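Local coordinates for alginate lyase (Chitinophaga sp. MD30, PDB 6KCW), which cleaves the polysaccharide alginate by a lyase reaction, as a bacterial member of polysaccharide lyase family 36 that uses lysine as both catalytic base and acid, at residues Ser4-Trp10 and Asp233-Lys239; Glu73-Arg79 and Thr161-Val167; Ser67-Tyr72 and Arg204-Asn208. All coordinates share one frame; numbering follows the deposited sequence.

Contact 1: residues Ser4-Trp10 and Asp233-Lys239; sequences SSLSINW and DNLVLRK. With CA (calcium ion), chain C.
Ser4-Trp10 and Asp233-Lys239 pair as antiparallel strands at one side of the larger sheet of a concanavalin-like β-sandwich, the segment axes 172° apart. Five backbone hydrogen bonds join them: one from Lys239 N to Ser4 O, and a reciprocal pair each at Leu6-Leu237 and Ile8-Leu235. Ser5 and Ser7 face Arg238 and Val236 as non-hydrogen-bonded pairs, and CA of Ser7 comes 3.2 Å from Leu235 O in a CA-H...O contact.

Apolar contacts line the other face. Leu6 and Leu237 run side by side, with Leu6 CD1 4.0 Å from Leu237 CD2, and Phe27 of helix 20-27 touches Leu6, Ile8 and Leu235. The Trp10 indole brings its CZ3 edge to within 3.6 Å of Asp233 CA, while its CH2 touches Leu235 CB at 3.9 Å. An alanine in place of Trp10 would lose these contacts and probably open a gap beside Asp233, a calcium ligand.

Metal coordination closes the strand end. Asn9 O, Asp233, Asn11, Gly43 and two waters bind the calcium. Asp233 CG lies opposite its own backbone N (chi1 -154°), swinging the carboxylate toward the ion, which it chelates through OD1 at 2.5 Å and OD2 at 2.7 Å.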
loop_
_atom_site.group_PDB
_atom_site.type_symbol
_atom_site.label_atom_id
_atom_site.label_comp_id
_atom_site.label_asym_id
_atom_site.label_seq_id
_atom_site.Cartn_x
_atom_site.Cartn_y
_atom_site.Cartn_z
ATOM N N SER A 4 -6.772 4.676 -15.805
ATOM C CA SER A 4 -6.368 5.898 -15.126
ATOM C C SER A 4 -7.307 6.273 -13.988
ATOM O O SER A 4 -6.953 7.131 -13.178
ATOM C CB SER A 4 -6.246 7.072 -16.114
ATOM O OG SER A 4 -7.321 7.106 -17.022
ATOM N N SER A 5 -8.472 5.637 -13.891
ATOM C CA SER A 5 -9.340 5.772 -12.734
ATOM C C SER A 5 -10.004 4.430 -12.441
ATOM O O SER A 5 -10.211 3.603 -13.334
ATOM C CB SER A 5 -10.410 6.843 -12.948
ATOM O OG SER A 5 -11.249 6.497 -14.033
ATOM N N LEU A 6 -10.329 4.217 -11.172
ATOM C CA LEU A 6 -11.001 2.997 -10.766
ATOM C C LEU A 6 -11.949 3.333 -9.633
ATOM O O LEU A 6 -11.661 4.200 -8.806
ATOM C CB LEU A 6 -10.021 1.905 -10.302
ATOM C CG LEU A 6 -9.132 1.179 -11.307
ATOM C CD1 LEU A 6 -8.228 0.223 -10.552
ATOM C CD2 LEU A 6 -9.949 0.433 -12.351
ATOM N N SER A 7 -13.067 2.618 -9.587
ATOM C CA SER A 7 -14.016 2.759 -8.489
ATOM C C SER A 7 -14.601 1.377 -8.242
ATOM O O SER A 7 -15.350 0.852 -9.073
ATOM C CB SER A 7 -15.099 3.777 -8.815
ATOM O OG SER A 7 -15.130 4.776 -7.816
ATOM N N ILE A 8 -14.231 0.780 -7.117
ATOM C CA ILE A 8 -14.530 -0.613 -6.836
ATOM C C ILE A 8 -14.955 -0.677 -5.378
ATOM O O ILE A 8 -14.144 -0.420 -4.483
ATOM C CB ILE A 8 -13.323 -1.537 -7.096
ATOM C CG1 ILE A 8 -12.650 -1.200 -8.436
ATOM C CG2 ILE A 8 -13.761 -2.997 -7.103
ATOM C CD1 ILE A 8 -11.291 -1.862 -8.669
ATOM N N ASN A 9 -16.221 -0.998 -5.132
ATOM C CA ASN A 9 -16.702 -1.194 -3.774
ATOM C C ASN A 9 -17.183 -2.609 -3.536
ATOM O O ASN A 9 -17.689 -2.903 -2.446
ATOM C CB ASN A 9 -17.828 -0.209 -3.439
ATOM C CG ASN A 9 -18.963 -0.262 -4.443
ATOM O OD1 ASN A 9 -19.066 -1.199 -5.241
ATOM N ND2 ASN A 9 -19.816 0.755 -4.419
ATOM N N TRP A 10 -17.078 -3.481 -4.534
ATOM C CA TRP A 10 -17.334 -4.908 -4.365
ATOM C C TRP A 10 -18.754 -5.185 -3.883
ATOM O O TRP A 10 -19.025 -6.242 -3.305
ATOM C CB TRP A 10 -16.303 -5.527 -3.412
ATOM C CG TRP A 10 -14.903 -5.430 -3.952
ATOM C CD1 TRP A 10 -14.339 -6.230 -4.903
ATOM C CD2 TRP A 10 -13.896 -4.476 -3.584
ATOM N NE1 TRP A 10 -13.050 -5.841 -5.148
ATOM C CE2 TRP A 10 -12.748 -4.768 -4.351
ATOM C CE3 TRP A 10 -13.852 -3.405 -2.682
ATOM C CZ2 TRP A 10 -11.572 -4.025 -4.253
ATOM C CZ3 TRP A 10 -12.678 -2.670 -2.582
ATOM C CH2 TRP A 10 -11.557 -2.985 -3.365
ATOM N N ASP A 233 -12.381 -1.892 1.246
ATOM C CA ASP A 233 -13.640 -1.497 0.631
ATOM C C ASP A 233 -13.486 -0.124 -0.012
ATOM O O ASP A 233 -12.620 0.674 0.371
ATOM C CB ASP A 233 -14.773 -1.467 1.662
ATOM C CG ASP A 233 -16.137 -1.679 1.039
ATOM O OD1 ASP A 233 -16.250 -1.536 -0.200
ATOM O OD2 ASP A 233 -17.087 -1.993 1.795
ATOM N N ASN A 234 -14.341 0.135 -1.006
ATOM C CA ASN A 234 -14.594 1.486 -1.505
ATOM C C ASN A 234 -13.343 2.129 -2.099
ATOM O O ASN A 234 -13.014 3.282 -1.802
ATOM C CB ASN A 234 -15.177 2.362 -0.394
ATOM C CG ASN A 234 -16.519 1.855 0.098
ATOM O OD1 ASN A 234 -17.402 1.557 -0.698
ATOM N ND2 ASN A 234 -16.671 1.742 1.413
ATOM N N LEU A 235 -12.659 1.391 -2.974
ATOM C CA LEU A 235 -11.437 1.877 -3.596
ATOM C C LEU A 235 -11.767 2.861 -4.709
ATOM O O LEU A 235 -12.469 2.511 -5.662
ATOM C CB LEU A 235 -10.622 0.714 -4.160
ATOM C CG LEU A 235 -9.420 1.185 -4.992
ATOM C CD1 LEU A 235 -8.358 1.862 -4.122
ATOM C CD2 LEU A 235 -8.823 0.049 -5.786
ATOM N N VAL A 236 -11.245 4.080 -4.607
ATOM C CA VAL A 236 -11.392 5.090 -5.654
ATOM C C VAL A 236 -9.997 5.552 -6.052
ATOM O O VAL A 236 -9.268 6.132 -5.239
ATOM C CB VAL A 236 -12.268 6.272 -5.214
ATOM C CG1 VAL A 236 -12.396 7.271 -6.349
ATOM C CG2 VAL A 236 -13.642 5.775 -4.794
ATOM N N LEU A 237 -9.621 5.287 -7.295
ATOM C CA LEU A 237 -8.331 5.686 -7.835
ATOM C C LEU A 237 -8.547 6.736 -8.910
ATOM O O LEU A 237 -9.483 6.630 -9.705
ATOM C CB LEU A 237 -7.588 4.475 -8.422
ATOM C CG LEU A 237 -6.309 4.675 -9.227
ATOM C CD1 LEU A 237 -5.123 4.748 -8.302
ATOM C CD2 LEU A 237 -6.108 3.543 -10.218
ATOM N N ARG A 238 -7.676 7.743 -8.955
ATOM C CA ARG A 238 -7.824 8.782 -9.970
ATOM C C ARG A 238 -6.481 9.365 -10.380
ATOM O O ARG A 238 -5.751 9.915 -9.545
ATOM C CB ARG A 238 -8.749 9.891 -9.482
ATOM C CG ARG A 238 -9.130 10.838 -10.582
ATOM C CD ARG A 238 -10.284 11.691 -10.152
ATOM N NE ARG A 238 -9.858 12.812 -9.326
ATOM C CZ ARG A 238 -9.444 13.972 -9.823
ATOM N NH1 ARG A 238 -9.388 14.118 -11.145
ATOM N NH2 ARG A 238 -9.081 14.973 -9.010
ATOM N N LYS A 239 -6.188 9.262 -11.676
ATOM C CA LYS A 239 -5.097 9.991 -12.309
ATOM C C LYS A 239 -5.448 11.471 -12.363
ATOM O O LYS A 239 -6.321 11.891 -13.124
ATOM C CB LYS A 239 -4.849 9.453 -13.713
ATOM C CG LYS A 239 -3.791 10.208 -14.481
ATOM C CD LYS A 239 -3.845 9.874 -15.968
ATOM C CE LYS A 239 -2.444 9.833 -16.569
ATOM N NZ LYS A 239 -2.444 9.609 -18.047
HETATM CA CA CA C . -18.467 -2.629 -0.397
HETATM O O HOH W 1 -18.568 3.316 -2.641
HETATM O O HOH W 2 -20.205 -2.840 0.814
HETATM O O HOH W 3 -19.161 -0.054 -0.541
#

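Contact 2: residues Glu73-Arg79 and Thr161-Val167; sequences ELDYDVR and TTYHVHV
Val165 sits as a bump on the flat face of the Tyr76 ring, its CB 3.8 Å from the ring centroid and 25° off the normal, a CH-pi contact between strands 71-80 and 162-170 of the β-sandwich. The segment axes run antiparallel at 153°, with reciprocal backbone hydrogen bonds at Leu74-Val167, Tyr76-Val165 and Val78-Tyr163. The valine straddles the outer end of the ring: Val165 CG2 approaches Tyr76 CE2 at 3.5 Å, while Val165 CG1 lies near Tyr76 OH. Tyr76 CG stands between the backbone N and carbonyl carbon (chi1 65°), which turns the ring over its cross-strand partner. Leu74 CD1 and Val78 CB meet the ring edge in its plane. Val78 CG1 fits against Val165 CG2 at 3.7 Å, and Leu74 lies alongside Val167; Met118 of strand 113-122 packs on Tyr76 and Val165 from the facing sheet.

The other face is polar. Asp75 reaches between His164 and His166, its carboxylate nearly coplanar with the first ring and turned further from the second. His166 ND1 donates to Asp75 OD1 at 2.7 Å, from above the carboxylate plane. His164 NE2 lies only 2.4 Å from Asp75 OD2, shorter than a normal hydrogen bond, so its detail is doubtful. His164 ND1 donates to Asp77 OD1 at 2.7 Å, and Asn234 holds the other oxygen of Asp77. The two sound bonds turn both imidazoles toward acids, which would probably polarise their N-H groups.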
loop_
_atom_site.group_PDB
_atom_site.type_symbol
_atom_site.label_atom_id
_atom_site.label_comp_id
_atom_site.label_asym_id
_atom_site.label_seq_id
_atom_site.Cartn_x
_atom_site.Cartn_y
_atom_site.Cartn_z
ATOM N N GLU A 73 -3.919 10.002 -6.865
ATOM C CA GLU A 73 -4.482 9.873 -5.536
ATOM C C GLU A 73 -5.277 8.588 -5.492
ATOM O O GLU A 73 -5.648 8.037 -6.530
ATOM C CB GLU A 73 -5.384 11.058 -5.182
ATOM C CG GLU A 73 -6.612 11.084 -6.043
ATOM C CD GLU A 73 -7.567 12.129 -5.623
ATOM O OE1 GLU A 73 -7.275 12.826 -4.628
ATOM O OE2 GLU A 73 -8.613 12.258 -6.293
ATOM N N LEU A 74 -5.545 8.110 -4.279
ATOM C CA LEU A 74 -6.523 7.042 -4.129
ATOM C C LEU A 74 -7.137 7.128 -2.740
ATOM O O LEU A 74 -6.625 7.816 -1.851
ATOM C CB LEU A 74 -5.915 5.648 -4.400
ATOM C CG LEU A 74 -4.644 5.140 -3.715
ATOM C CD1 LEU A 74 -4.924 4.656 -2.292
ATOM C CD2 LEU A 74 -4.043 4.016 -4.535
ATOM N N ASP A 75 -8.259 6.432 -2.581
ATOM C CA ASP A 75 -9.002 6.346 -1.331
ATOM C C ASP A 75 -9.516 4.923 -1.182
ATOM O O ASP A 75 -9.894 4.284 -2.166
ATOM C CB ASP A 75 -10.211 7.319 -1.281
ATOM C CG ASP A 75 -9.825 8.731 -0.870
ATOM O OD1 ASP A 75 -9.365 9.510 -1.740
ATOM O OD2 ASP A 75 -9.985 9.070 0.325
ATOM N N TYR A 76 -9.542 4.441 0.052
ATOM C CA TYR A 76 -10.076 3.122 0.349
ATOM C C TYR A 76 -10.313 3.053 1.844
ATOM O O TYR A 76 -9.800 3.876 2.613
ATOM C CB TYR A 76 -9.132 1.994 -0.093
ATOM C CG TYR A 76 -7.810 1.978 0.649
ATOM C CD1 TYR A 76 -6.726 2.699 0.176
ATOM C CD2 TYR A 76 -7.659 1.257 1.829
ATOM C CE1 TYR A 76 -5.520 2.692 0.846
ATOM C CE2 TYR A 76 -6.472 1.261 2.509
ATOM C CZ TYR A 76 -5.404 1.978 2.011
ATOM O OH TYR A 76 -4.205 1.979 2.677
ATOM N N ASP A 77 -11.106 2.070 2.245
ATOM C CA ASP A 77 -11.292 1.751 3.647
ATOM C C ASP A 77 -10.593 0.444 3.948
ATOM O O ASP A 77 -10.470 -0.426 3.083
ATOM C CB ASP A 77 -12.774 1.640 4.014
ATOM C CG ASP A 77 -13.482 2.957 3.897
ATOM O OD1 ASP A 77 -12.904 3.970 4.352
ATOM O OD2 ASP A 77 -14.595 2.984 3.333
ATOM N N VAL A 78 -10.131 0.318 5.179
ATOM C CA VAL A 78 -9.429 -0.878 5.604
ATOM C C VAL A 78 -9.812 -1.160 7.045
ATOM O O VAL A 78 -9.997 -0.235 7.843
ATOM C CB VAL A 78 -7.904 -0.730 5.429
ATOM C CG1 VAL A 78 -7.406 0.534 6.101
ATOM C CG2 VAL A 78 -7.199 -1.963 5.967
ATOM N N ARG A 79 -9.991 -2.442 7.356
ATOM C CA ARG A 79 -10.367 -2.903 8.682
ATOM C C ARG A 79 -9.598 -4.181 8.972
ATOM O O ARG A 79 -9.582 -5.094 8.140
ATOM C CB ARG A 79 -11.875 -3.167 8.763
ATOM C CG ARG A 79 -12.469 -3.091 10.163
ATOM C CD ARG A 79 -13.430 -4.246 10.406
ATOM N NE ARG A 79 -14.220 -4.561 9.222
ATOM C CZ ARG A 79 -14.661 -5.781 8.933
ATOM N NH1 ARG A 79 -14.367 -6.799 9.742
ATOM N NH2 ARG A 79 -15.373 -5.989 7.830
ATOM N N THR A 161 -11.919 -2.164 13.450
ATOM C CA THR A 161 -12.228 -0.746 13.272
ATOM C C THR A 161 -11.919 -0.328 11.843
ATOM O O THR A 161 -10.810 -0.572 11.354
ATOM C CB THR A 161 -11.402 0.111 14.226
ATOM O OG1 THR A 161 -11.629 -0.312 15.577
ATOM C CG2 THR A 161 -11.776 1.589 14.069
ATOM N N THR A 162 -12.877 0.309 11.174
ATOM C CA THR A 162 -12.641 0.751 9.806
ATOM C C THR A 162 -11.892 2.075 9.791
ATOM O O THR A 162 -12.283 3.036 10.467
ATOM C CB THR A 162 -13.937 0.919 9.023
ATOM O OG1 THR A 162 -14.831 -0.172 9.292
ATOM C CG2 THR A 162 -13.601 0.963 7.532
ATOM N N TYR A 163 -10.823 2.123 8.996
ATOM C CA TYR A 163 -10.012 3.319 8.818
ATOM C C TYR A 163 -10.046 3.725 7.351
ATOM O O TYR A 163 -9.709 2.918 6.476
ATOM C CB TYR A 163 -8.580 3.065 9.278
ATOM C CG TYR A 163 -8.476 2.826 10.763
ATOM C CD1 TYR A 163 -8.385 3.890 11.665
ATOM C CD2 TYR A 163 -8.484 1.544 11.266
ATOM C CE1 TYR A 163 -8.297 3.661 13.032
ATOM C CE2 TYR A 163 -8.395 1.307 12.619
ATOM C CZ TYR A 163 -8.300 2.352 13.498
ATOM O OH TYR A 163 -8.212 2.063 14.842
ATOM N N HIS A 164 -10.480 4.958 7.082
ATOM C CA HIS A 164 -10.393 5.481 5.726
ATOM C C HIS A 164 -9.009 6.058 5.477
ATOM O O HIS A 164 -8.493 6.827 6.297
ATOM C CB HIS A 164 -11.438 6.556 5.450
ATOM C CG HIS A 164 -11.486 6.958 4.009
ATOM N ND1 HIS A 164 -12.225 6.270 3.070
ATOM C CD2 HIS A 164 -10.849 7.942 3.334
ATOM C CE1 HIS A 164 -12.055 6.824 1.883
ATOM N NE2 HIS A 164 -11.223 7.840 2.016
ATOM N N VAL A 165 -8.426 5.697 4.334
ATOM C CA VAL A 165 -7.083 6.105 3.940
ATOM C C VAL A 165 -7.183 6.894 2.641
ATOM O O VAL A 165 -7.782 6.417 1.664
ATOM C CB VAL A 165 -6.168 4.884 3.758
ATOM C CG1 VAL A 165 -4.706 5.304 3.637
ATOM C CG2 VAL A 165 -6.388 3.886 4.886
ATOM N N HIS A 166 -6.618 8.102 2.641
ATOM C CA HIS A 166 -6.370 8.885 1.435
ATOM C C HIS A 166 -4.860 8.974 1.192
ATOM O O HIS A 166 -4.091 9.281 2.114
ATOM C CB HIS A 166 -6.972 10.291 1.559
ATOM C CG HIS A 166 -6.664 11.182 0.398
ATOM N ND1 HIS A 166 -7.300 11.063 -0.819
ATOM C CD2 HIS A 166 -5.768 12.184 0.257
ATOM C CE1 HIS A 166 -6.813 11.960 -1.657
ATOM N NE2 HIS A 166 -5.875 12.647 -1.032
ATOM N N VAL A 167 -4.437 8.694 -0.041
ATOM C CA VAL A 167 -3.038 8.795 -0.442
ATOM C C VAL A 167 -2.951 9.739 -1.634
ATOM O O VAL A 167 -3.783 9.675 -2.542
ATOM C CB VAL A 167 -2.445 7.414 -0.791
ATOM C CG1 VAL A 167 -1.210 7.558 -1.642
ATOM C CG2 VAL A 167 -2.148 6.622 0.472
#

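Contact 3: residues Ser67-Tyr72 and Arg204-Asn208; sequences SDGTEY and RLIKN
Ile206 packs obliquely against Tyr72 where the two sheets of the β-sandwich come together: strand 60-69 pairs antiparallel with strand 206-215, and the chain passes through Thr70 into strand 71-80 of the other sheet. Thr70 and Glu71 both face Arg241 there, a classic beta bulge. The isoleucine divides its branches. Ile206 CG2, anti to the backbone N (chi1 -61° for CG1), reaches Tyr72 CD2 at 3.7 Å, whereas Ile206 CD1 extends to 3.4 Å from Thr70 O. Ile169 touches both side chains from strand 162-170. Tyr72 is held at its far end as well, its OH donating to Ser67 O on a lone pair in the carbonyl plane, a bond that ties the start of the segment to its end.

Gly69 and Ile206 form a hydrogen-bonded antiparallel pair. Ile206 N gives a bond of 2.8 Å to Gly69 O, and Gly69 N returns one of 3.2 Å to Ile206 O.

Thr70 CG2 meets Leu205 CD2 at 3.7 Å, crossing it, but lies beside the Arg204 guanidinium, which is held by Asn172 and Glu243. Asp68 and Lys207 cross at the far end, their salt bridge weak, with Asp68 OD2 3.5 Å from Lys207 NZ.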
loop_
_atom_site.group_PDB
_atom_site.type_symbol
_atom_site.label_atom_id
_atom_site.label_comp_id
_atom_site.label_asym_id
_atom_site.label_seq_id
_atom_site.Cartn_x
_atom_site.Cartn_y
_atom_site.Cartn_z
ATOM N N SER A 67 -2.161 4.063 -15.884
ATOM C CA SER A 67 -1.681 5.025 -16.857
ATOM C C SER A 67 -0.683 5.955 -16.189
ATOM O O SER A 67 -0.946 6.487 -15.107
ATOM C CB SER A 67 -2.853 5.807 -17.429
ATOM O OG SER A 67 -2.397 6.874 -18.223
ATOM N N ASP A 68 0.480 6.118 -16.820
ATOM C CA ASP A 68 1.548 6.916 -16.234
ATOM C C ASP A 68 1.111 8.363 -16.076
ATOM O O ASP A 68 0.466 8.935 -16.957
ATOM C CB ASP A 68 2.799 6.855 -17.105
ATOM C CG ASP A 68 3.453 5.489 -17.093
ATOM O OD1 ASP A 68 2.748 4.509 -16.762
ATOM O OD2 ASP A 68 4.673 5.404 -17.404
ATOM N N GLY A 69 1.481 8.957 -14.944
ATOM C CA GLY A 69 1.197 10.355 -14.686
ATOM C C GLY A 69 2.118 10.893 -13.616
ATOM O O GLY A 69 2.891 10.157 -12.999
ATOM N N THR A 70 2.007 12.208 -13.400
ATOM C CA THR A 70 2.776 12.934 -12.397
ATOM C C THR A 70 2.007 13.202 -11.112
ATOM O O THR A 70 2.640 13.515 -10.097
ATOM C CB THR A 70 3.252 14.280 -12.960
ATOM O OG1 THR A 70 2.120 15.042 -13.402
ATOM C CG2 THR A 70 4.185 14.056 -14.133
ATOM N N GLU A 71 0.670 13.092 -11.134
ATOM C CA GLU A 71 -0.176 13.356 -9.973
ATOM C C GLU A 71 -1.259 12.303 -9.852
ATOM O O GLU A 71 -2.061 12.118 -10.775
ATOM C CB GLU A 71 -0.842 14.725 -10.048
ATOM C CG GLU A 71 -0.016 15.813 -9.450
ATOM C CD GLU A 71 0.641 16.633 -10.514
ATOM O OE1 GLU A 71 1.253 17.664 -10.161
ATOM O OE2 GLU A 71 0.529 16.258 -11.705
ATOM N N TYR A 72 -1.312 11.657 -8.693
ATOM C CA TYR A 72 -2.209 10.539 -8.469
ATOM C C TYR A 72 -2.758 10.624 -7.055
ATOM O O TYR A 72 -2.162 11.239 -6.165
ATOM C CB TYR A 72 -1.504 9.183 -8.691
ATOM C CG TYR A 72 -1.940 8.487 -9.965
ATOM C CD1 TYR A 72 -3.141 7.772 -10.010
ATOM C CD2 TYR A 72 -1.180 8.577 -11.131
ATOM C CE1 TYR A 72 -3.561 7.137 -11.175
ATOM C CE2 TYR A 72 -1.588 7.956 -12.304
ATOM C CZ TYR A 72 -2.780 7.229 -12.317
ATOM O OH TYR A 72 -3.209 6.605 -13.471
ATOM N N ARG A 204 10.587 9.233 -13.546
ATOM C CA ARG A 204 9.921 10.104 -12.576
ATOM C C ARG A 204 8.427 9.858 -12.451
ATOM O O ARG A 204 7.824 10.348 -11.493
ATOM C CB ARG A 204 10.136 11.571 -12.943
ATOM C CG ARG A 204 9.693 11.900 -14.351
ATOM C CD ARG A 204 10.080 13.323 -14.692
ATOM N NE ARG A 204 9.293 14.230 -13.867
ATOM C CZ ARG A 204 8.184 14.835 -14.269
ATOM N NH1 ARG A 204 7.740 14.662 -15.504
ATOM N NH2 ARG A 204 7.529 15.615 -13.433
ATOM N N LEU A 205 7.824 9.108 -13.370
ATOM C CA LEU A 205 6.374 8.992 -13.444
ATOM C C LEU A 205 5.822 7.965 -12.464
ATOM O O LEU A 205 6.438 6.932 -12.197
ATOM C CB LEU A 205 5.947 8.608 -14.859
ATOM C CG LEU A 205 6.378 9.659 -15.880
ATOM C CD1 LEU A 205 5.831 9.368 -17.263
ATOM C CD2 LEU A 205 5.925 11.009 -15.410
ATOM N N ILE A 206 4.650 8.270 -11.913
ATOM C CA ILE A 206 3.863 7.245 -11.244
ATOM C C ILE A 206 3.441 6.230 -12.294
ATOM O O ILE A 206 2.794 6.575 -13.290
ATOM C CB ILE A 206 2.644 7.846 -10.537
ATOM C CG1 ILE A 206 3.083 8.836 -9.465
ATOM C CG2 ILE A 206 1.821 6.754 -9.925
ATOM C CD1 ILE A 206 2.435 10.152 -9.625
ATOM N N LYS A 207 3.812 4.974 -12.080
ATOM C CA LYS A 207 3.624 3.946 -13.086
ATOM C C LYS A 207 2.592 2.898 -12.707
ATOM O O LYS A 207 1.889 2.401 -13.587
ATOM C CB LYS A 207 4.958 3.255 -13.390
ATOM C CG LYS A 207 5.842 4.058 -14.333
ATOM C CD LYS A 207 7.150 3.353 -14.590
ATOM C CE LYS A 207 7.737 3.795 -15.926
ATOM N NZ LYS A 207 7.855 5.289 -16.040
ATOM N N ASN A 208 2.474 2.537 -11.432
ATOM C CA ASN A 208 1.439 1.583 -11.103
ATOM C C ASN A 208 1.011 1.738 -9.651
ATOM O O ASN A 208 1.697 2.357 -8.834
ATOM C CB ASN A 208 1.872 0.139 -11.454
ATOM C CG ASN A 208 3.075 -0.358 -10.682
ATOM O OD1 ASN A 208 3.158 -0.218 -9.463
ATOM N ND2 ASN A 208 3.993 -1.002 -11.394
#

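Strand 71-80 is the common element: contact 2 uses its middle and end, contact 3 its start, and strand 228-241 of contact 1 is its neighbour on the side away from strand 162-170. Contacts 1 and 2, centres about 11 Å apart, meet through probable backbone hydrogen bonds, Asp77 N to Asp233 O and Val236 N to Asp75 O, each 2.8 Å. Contact 3, its centre about 16 Å from that of contact 1, touches it through Lys239 NZ and Ser67 OG, 2.7 Å apart. The centres of contacts 2 and 3 are about 20 Å apart; their segments adjoin in sequence without otherwise touching. Calcium is bound at one end of contact 1, with Asn11 and Gly43 from outside it, about 8 Å from the Asp77 side chain.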